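Local coordinates for Serine/threonine protein kinase (Mycobacterium tuberculosis, PDB 4ESQ) that is a membrane receptor kinase that probably phosphorylates serine and threonine residues of proteins, represented here by its extracellular sensor domain, at residues 44-55 / 109-120. Sequence-based numbering, arbitrary orientation.
Sequences TVSLPDCQGALY and KWKNCAGKTVTV
A disulfide, Cys50 to Cys113, and a short antiparallel strand pairing join 44-55 to 109-120 at one margin of the sheet. The segment 109-120 runs from the C-terminal part of helix 96-111 through a type II turn, Cys113 to Lys116, into strand 117-122. Strand 44-45 pairs with that strand and is the outermost on this side. Val45 and Val120 form a non-hydrogen-bonded pair. Just beyond it, Ser46 holds Thr119 twice. Ser46 N donates to Thr119 O at 2.9 Å. Ser46 OG accepts from Thr119 N at 2.8 Å, nearly straight (166°). A chi1 of 57° turns this hydroxyl back toward strand 117-122, where it accepts in place of a backbone carbonyl just after strand 44-45 has ended. Leu54 packs on the side chains of Val118 and Val120. Leu54 CD1 meets Val120 CG2 at 3.5 Å, the two side chains running in opposite senses, flank to flank, and it touches Val118 CG2 tip to tip. Val118 CG1 lies against Leu47 and the sulfur of Cys50. Cys50 SG and Cys113 SG are 2.0 Å apart, with chi3 -108°. They tie the 3-10 turn 48-50 to the first residue of the type II turn. Beside them Ala53 lays its CA over one face of the Trp110 five-membered ring, 3.9 Å from the centroid, a CH-pi contact. Trp110 also touches Ile141 and Val143 of strand 141-147 and Arg157 and Met159 of strand 154-162; Arg157 also bonds Gly52 O. Toward solvent, Asp49 OD1 and Lys109 NZ make a long salt bridge of 4.0 Å, bridged by a water. The whole is a disulfide-braced edge strand and helix-to-strand connection of the PknH-like extracellular sensor domain, in the Mog1p/PsbP clan.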
ATOM      1  N   THR A  44      -2.054   8.343  15.166  1.00 14.07           N
ATOM      2  CA  THR A  44      -0.888   9.033  15.690  1.00 12.67           C
ATOM      3  C   THR A  44       0.310   8.102  15.615  1.00 15.98           C
ATOM      4  O   THR A  44       0.272   6.997  16.146  1.00 17.17           O
ATOM      5  CB  THR A  44      -1.115   9.419  17.152  1.00 14.40           C
ATOM      6  OG1 THR A  44      -2.346  10.153  17.258  1.00 14.94           O
ATOM      7  CG2 THR A  44       0.047  10.271  17.675  1.00 14.81           C
ATOM      8  N   VAL A  45       1.362   8.544  14.940  1.00 15.29           N
ATOM      9  CA  VAL A  45       2.586   7.755  14.843  1.00 15.28           C
ATOM     10  C   VAL A  45       3.704   8.530  15.515  1.00 14.21           C
ATOM     11  O   VAL A  45       3.865   9.730  15.266  1.00 15.19           O
ATOM     12  CB  VAL A  45       2.951   7.478  13.386  1.00 14.90           C
ATOM     13  CG1 VAL A  45       4.097   6.468  13.303  1.00 14.52           C
ATOM     14  CG2 VAL A  45       1.727   6.956  12.653  1.00 13.48           C
ATOM     15  N   SER A  46       4.457   7.843  16.375  1.00 13.52           N
ATOM     16  CA  SER A  46       5.501   8.480  17.179  1.00 15.74           C
ATOM     17  C   SER A  46       6.491   9.243  16.302  1.00 21.70           C
ATOM     18  O   SER A  46       6.966  10.316  16.682  1.00 19.83           O
ATOM     19  CB  SER A  46       6.214   7.455  18.057  1.00 14.81           C
ATOM     20  OG  SER A  46       6.778   6.406  17.291  1.00 15.64           O
ATOM     21  N   LEU A  47       6.804   8.687  15.133  1.00 11.93           N
ATOM     22  CA  LEU A  47       7.478   9.460  14.098  1.00 13.95           C
ATOM     23  C   LEU A  47       6.433   9.751  13.015  1.00 13.43           C
ATOM     24  O   LEU A  47       6.127   8.888  12.188  1.00 12.78           O
ATOM     25  CB  LEU A  47       8.662   8.679  13.512  1.00 15.22           C
ATOM     26  CG  LEU A  47       9.756   8.268  14.501  1.00 17.88           C
ATOM     27  CD1 LEU A  47      10.775   7.343  13.837  1.00 17.49           C
ATOM     28  CD2 LEU A  47      10.436   9.499  15.100  1.00 17.94           C
ATOM     29  N   PRO A  48       5.868  10.967  13.024  1.00 15.84           N
ATOM     30  CA  PRO A  48       4.709  11.261  12.167  1.00 16.54           C
ATOM     31  C   PRO A  48       4.916  10.937  10.688  1.00 15.96           C
ATOM     32  O   PRO A  48       3.966  10.528  10.023  1.00 15.84           O
ATOM     33  CB  PRO A  48       4.513  12.768  12.348  1.00 19.95           C
ATOM     34  CG  PRO A  48       5.049  13.065  13.684  1.00 19.97           C
ATOM     35  CD  PRO A  48       6.212  12.100  13.897  1.00 13.66           C
ATOM     36  N   ASP A  49       6.132  11.108  10.177  1.00 12.91           N
ATOM     37  CA  ASP A  49       6.361  10.898   8.752  1.00 17.28           C
ATOM     38  C   ASP A  49       6.494   9.422   8.387  1.00 14.11           C
ATOM     39  O   ASP A  49       6.729   9.081   7.231  1.00 14.58           O
ATOM     40  CB  ASP A  49       7.559  11.708   8.265  1.00 18.78           C
ATOM     41  CG  ASP A  49       7.208  13.173   8.036  1.00 32.62           C
ATOM     42  OD1 ASP A  49       6.051  13.449   7.644  1.00 28.73           O
ATOM     43  OD2 ASP A  49       8.072  14.044   8.257  1.00 35.46           O
ATOM     44  N   CYS A  50       6.333   8.547   9.374  1.00 13.28           N
ATOM     45  CA  CYS A  50       6.270   7.118   9.091  1.00 12.89           C
ATOM     46  C   CYS A  50       4.837   6.638   8.841  1.00 13.52           C
ATOM     47  O   CYS A  50       4.617   5.445   8.643  1.00 13.54           O
ATOM     48  CB  CYS A  50       6.917   6.308  10.218  1.00 13.41           C
ATOM     49  SG  CYS A  50       8.684   6.641  10.365  1.00 16.22           S
ATOM     50  N   GLN A  51       3.867   7.553   8.833  1.00 10.07           N
ATOM     51  CA  GLN A  51       2.471   7.167   8.580  1.00 12.39           C
ATOM     52  C   GLN A  51       2.314   6.449   7.224  1.00 11.50           C
ATOM     53  O   GLN A  51       1.637   5.418   7.124  1.00 13.66           O
ATOM     54  CB  GLN A  51       1.525   8.377   8.659  1.00 12.19           C
ATOM     55  CG  GLN A  51       0.041   8.011   8.519  1.00 10.85           C
ATOM     56  CD  GLN A  51      -0.910   9.149   8.860  1.00 12.33           C
ATOM     57  OE1 GLN A  51      -0.499  10.179   9.385  1.00 14.95           O
ATOM     58  NE2 GLN A  51      -2.199   8.958   8.568  1.00 16.06           N
ATOM     59  N   GLY A  52       2.932   7.003   6.184  1.00 12.40           N
ATOM     60  CA  GLY A  52       2.860   6.404   4.860  1.00 11.56           C
ATOM     61  C   GLY A  52       3.620   5.096   4.775  1.00 14.81           C
ATOM     62  O   GLY A  52       3.313   4.236   3.940  1.00 14.96           O
ATOM     63  N   ALA A  53       4.617   4.931   5.638  1.00 12.81           N
ATOM     64  CA  ALA A  53       5.394   3.700   5.645  1.00 10.24           C
ATOM     65  C   ALA A  53       4.605   2.563   6.286  1.00 14.15           C
ATOM     66  O   ALA A  53       4.949   1.397   6.123  1.00 20.70           O
ATOM     67  CB  ALA A  53       6.714   3.907   6.360  1.00 13.67           C
ATOM     68  N   LEU A  54       3.550   2.906   7.022  1.00 11.91           N
ATOM     69  CA  LEU A  54       2.686   1.902   7.650  1.00 14.29           C
ATOM     70  C   LEU A  54       1.437   1.565   6.838  1.00 15.20           C
ATOM     71  O   LEU A  54       1.012   0.403   6.797  1.00 13.28           O
ATOM     72  CB  LEU A  54       2.220   2.386   9.026  1.00 12.42           C
ATOM     73  CG  LEU A  54       3.325   2.458  10.081  1.00 13.02           C
ATOM     74  CD1 LEU A  54       2.912   3.306  11.269  1.00 16.39           C
ATOM     75  CD2 LEU A  54       3.733   1.058  10.511  1.00 16.17           C
ATOM     76  N   TYR A  55       0.831   2.584   6.238  1.00 11.08           N
ATOM     77  CA  TYR A  55      -0.493   2.450   5.627  1.00 10.86           C
ATOM     78  C   TYR A  55      -0.577   3.074   4.234  1.00 14.12           C
ATOM     79  O   TYR A  55       0.065   4.093   3.958  1.00 14.20           O
ATOM     80  CB  TYR A  55      -1.541   3.139   6.503  1.00  9.78           C
ATOM     81  CG  TYR A  55      -1.486   2.776   7.972  1.00 12.83           C
ATOM     82  CD1 TYR A  55      -1.642   1.457   8.384  1.00 14.99           C
ATOM     83  CD2 TYR A  55      -1.291   3.752   8.945  1.00 15.32           C
ATOM     84  CE1 TYR A  55      -1.602   1.116   9.731  1.00 13.53           C
ATOM     85  CE2 TYR A  55      -1.247   3.419  10.301  1.00 17.15           C
ATOM     86  CZ  TYR A  55      -1.407   2.099  10.681  1.00 24.48           C
ATOM     87  OH  TYR A  55      -1.361   1.750  12.012  1.00 28.21           O
ATOM     88  N   LYS A 109      10.884   9.468   2.832  1.00 12.76           N
ATOM     89  CA  LYS A 109      10.264   9.296   4.130  1.00 14.87           C
ATOM     90  C   LYS A 109      10.491   7.882   4.653  1.00 15.82           C
ATOM     91  O   LYS A 109      10.817   7.704   5.826  1.00 15.95           O
ATOM     92  CB  LYS A 109       8.773   9.633   4.086  1.00 14.71           C
ATOM     93  CG  LYS A 109       8.507  11.123   3.803  1.00 14.47           C
ATOM     94  CD  LYS A 109       7.019  11.436   3.779  1.00 15.43           C
ATOM     95  CE  LYS A 109       6.779  12.941   3.746  1.00 17.09           C
ATOM     96  NZ  LYS A 109       5.322  13.278   3.732  1.00 17.72           N
ATOM     97  N   TRP A 110      10.332   6.875   3.793  1.00 12.52           N
ATOM     98  CA  TRP A 110      10.450   5.503   4.283  1.00 11.47           C
ATOM     99  C   TRP A 110      11.863   5.207   4.771  1.00 15.63           C
ATOM    100  O   TRP A 110      12.055   4.427   5.709  1.00 15.63           O
ATOM    101  CB  TRP A 110      10.049   4.479   3.221  1.00 11.19           C
ATOM    102  CG  TRP A 110       8.609   4.490   2.807  1.00 13.54           C
ATOM    103  CD1 TRP A 110       7.678   5.478   3.033  1.00 11.70           C
ATOM    104  CD2 TRP A 110       7.933   3.465   2.062  1.00 12.63           C
ATOM    105  NE1 TRP A 110       6.467   5.118   2.474  1.00 13.79           N
ATOM    106  CE2 TRP A 110       6.596   3.889   1.879  1.00 13.60           C
ATOM    107  CE3 TRP A 110       8.320   2.219   1.556  1.00 11.95           C
ATOM    108  CZ2 TRP A 110       5.653   3.115   1.195  1.00 13.39           C
ATOM    109  CZ3 TRP A 110       7.382   1.453   0.878  1.00 15.08           C
ATOM    110  CH2 TRP A 110       6.067   1.907   0.696  1.00 13.07           C
ATOM    111  N   LYS A 111      12.852   5.818   4.129  1.00 14.29           N
ATOM    112  CA  LYS A 111      14.250   5.563   4.481  1.00 12.84           C
ATOM    113  C   LYS A 111      14.596   6.072   5.878  1.00 19.35           C
ATOM    114  O   LYS A 111      15.515   5.563   6.517  1.00 18.01           O
ATOM    115  CB  LYS A 111      15.191   6.142   3.428  1.00 16.41           C
ATOM    116  CG  LYS A 111      15.153   5.337   2.134  1.00 25.77           C
ATOM    117  CD  LYS A 111      16.042   5.922   1.052  1.00 27.65           C
ATOM    118  CE  LYS A 111      15.821   5.182  -0.266  1.00 35.15           C
ATOM    119  NZ  LYS A 111      16.442   5.895  -1.422  1.00 46.17           N
ATOM    120  N   ASN A 112      13.847   7.071   6.341  1.00 17.51           N
ATOM    121  CA  ASN A 112      14.015   7.600   7.687  1.00 15.67           C
ATOM    122  C   ASN A 112      13.252   6.785   8.728  1.00 18.50           C
ATOM    123  O   ASN A 112      13.405   7.006   9.937  1.00 18.75           O
ATOM    124  CB  ASN A 112      13.586   9.069   7.746  1.00 18.35           C
ATOM    125  CG  ASN A 112      14.564   9.989   7.039  1.00 21.39           C
ATOM    126  OD1 ASN A 112      15.779   9.773   7.075  1.00 24.22           O
ATOM    127  ND2 ASN A 112      14.039  11.024   6.395  1.00 27.12           N
ATOM    128  N   CYS A 113      12.424   5.855   8.259  1.00 13.15           N
ATOM    129  CA  CYS A 113      11.709   4.946   9.146  1.00 15.81           C
ATOM    130  C   CYS A 113      12.421   3.602   9.271  1.00 17.70           C
ATOM    131  O   CYS A 113      12.214   2.875  10.245  1.00 15.78           O
ATOM    132  CB  CYS A 113      10.280   4.730   8.638  1.00 19.21           C
ATOM    133  SG  CYS A 113       9.357   6.270   8.480  1.00 18.76           S
ATOM    134  N   ALA A 114      13.257   3.284   8.283  1.00 15.13           N
ATOM    135  CA  ALA A 114      13.933   1.987   8.212  1.00 16.55           C
ATOM    136  C   ALA A 114      14.714   1.659   9.477  1.00 15.51           C
ATOM    137  O   ALA A 114      15.417   2.509  10.015  1.00 14.56           O
ATOM    138  CB  ALA A 114      14.865   1.948   7.009  1.00 13.62           C
ATOM    139  N   GLY A 115      14.590   0.421   9.943  1.00 14.62           N
ATOM    140  CA  GLY A 115      15.356  -0.032  11.091  1.00 16.06           C
ATOM    141  C   GLY A 115      14.950   0.597  12.416  1.00 19.44           C
ATOM    142  O   GLY A 115      15.729   0.596  13.369  1.00 18.42           O
ATOM    143  N   LYS A 116      13.726   1.113  12.478  1.00 17.01           N
ATOM    144  CA  LYS A 116      13.212   1.746  13.694  1.00 19.86           C
ATOM    145  C   LYS A 116      11.890   1.139  14.150  1.00 18.85           C
ATOM    146  O   LYS A 116      11.126   0.601  13.353  1.00 16.49           O
ATOM    147  CB  LYS A 116      13.023   3.251  13.477  1.00 16.76           C
ATOM    148  CG  LYS A 116      14.289   4.001  13.118  1.00 18.00           C
ATOM    149  CD  LYS A 116      14.000   5.485  12.932  1.00 13.27           C
ATOM    150  CE  LYS A 116      15.233   6.246  12.481  1.00 17.59           C
ATOM    151  NZ  LYS A 116      14.938   7.701  12.378  1.00 18.98           N
ATOM    152  N   THR A 117      11.627   1.217  15.452  1.00 19.54           N
ATOM    153  CA  THR A 117      10.318   0.873  15.977  1.00 20.73           C
ATOM    154  C   THR A 117       9.538   2.163  16.224  1.00 20.21           C
ATOM    155  O   THR A 117      10.084   3.122  16.763  1.00 23.82           O
ATOM    156  CB  THR A 117      10.423   0.061  17.285  1.00 18.64           C
ATOM    157  OG1 THR A 117      11.203  -1.119  17.059  1.00 19.72           O
ATOM    158  CG2 THR A 117       9.036  -0.348  17.776  1.00 16.84           C
ATOM    159  N   VAL A 118       8.277   2.193  15.799  1.00 15.47           N
ATOM    160  CA  VAL A 118       7.394   3.327  16.052  1.00 15.37           C
ATOM    161  C   VAL A 118       6.193   2.884  16.888  1.00 15.84           C
ATOM    162  O   VAL A 118       5.824   1.701  16.883  1.00 14.99           O
ATOM    163  CB  VAL A 118       6.899   3.990  14.733  1.00 16.59           C
ATOM    164  CG1 VAL A 118       8.078   4.574  13.968  1.00 18.21           C
ATOM    165  CG2 VAL A 118       6.130   2.987  13.868  1.00 13.75           C
ATOM    166  N   THR A 119       5.615   3.828  17.628  1.00 15.08           N
ATOM    167  CA  THR A 119       4.393   3.591  18.383  1.00 14.67           C
ATOM    168  C   THR A 119       3.228   4.146  17.567  1.00 15.27           C
ATOM    169  O   THR A 119       3.298   5.262  17.051  1.00 15.68           O
ATOM    170  CB  THR A 119       4.437   4.302  19.758  1.00 15.54           C
ATOM    171  OG1 THR A 119       5.596   3.878  20.487  1.00 19.60           O
ATOM    172  CG2 THR A 119       3.209   3.977  20.574  1.00 18.25           C
ATOM    173  N   VAL A 120       2.164   3.367  17.434  1.00 15.77           N
ATOM    174  CA  VAL A 120       1.010   3.801  16.657  1.00 15.07           C
ATOM    175  C   VAL A 120      -0.235   3.776  17.525  1.00 18.31           C
ATOM    176  O   VAL A 120      -0.519   2.780  18.184  1.00 23.36           O
ATOM    177  CB  VAL A 120       0.772   2.879  15.450  1.00 18.85           C
ATOM    178  CG1 VAL A 120      -0.387   3.400  14.611  1.00 27.37           C
ATOM    179  CG2 VAL A 120       2.033   2.777  14.616  1.00 19.72           C
TER
HETATM  180  O   HOH W   1       3.917  12.009   5.713  1.00 19.63           O
HETATM  181  O   HOH W   2      10.148   9.638   7.657  1.00 21.38           O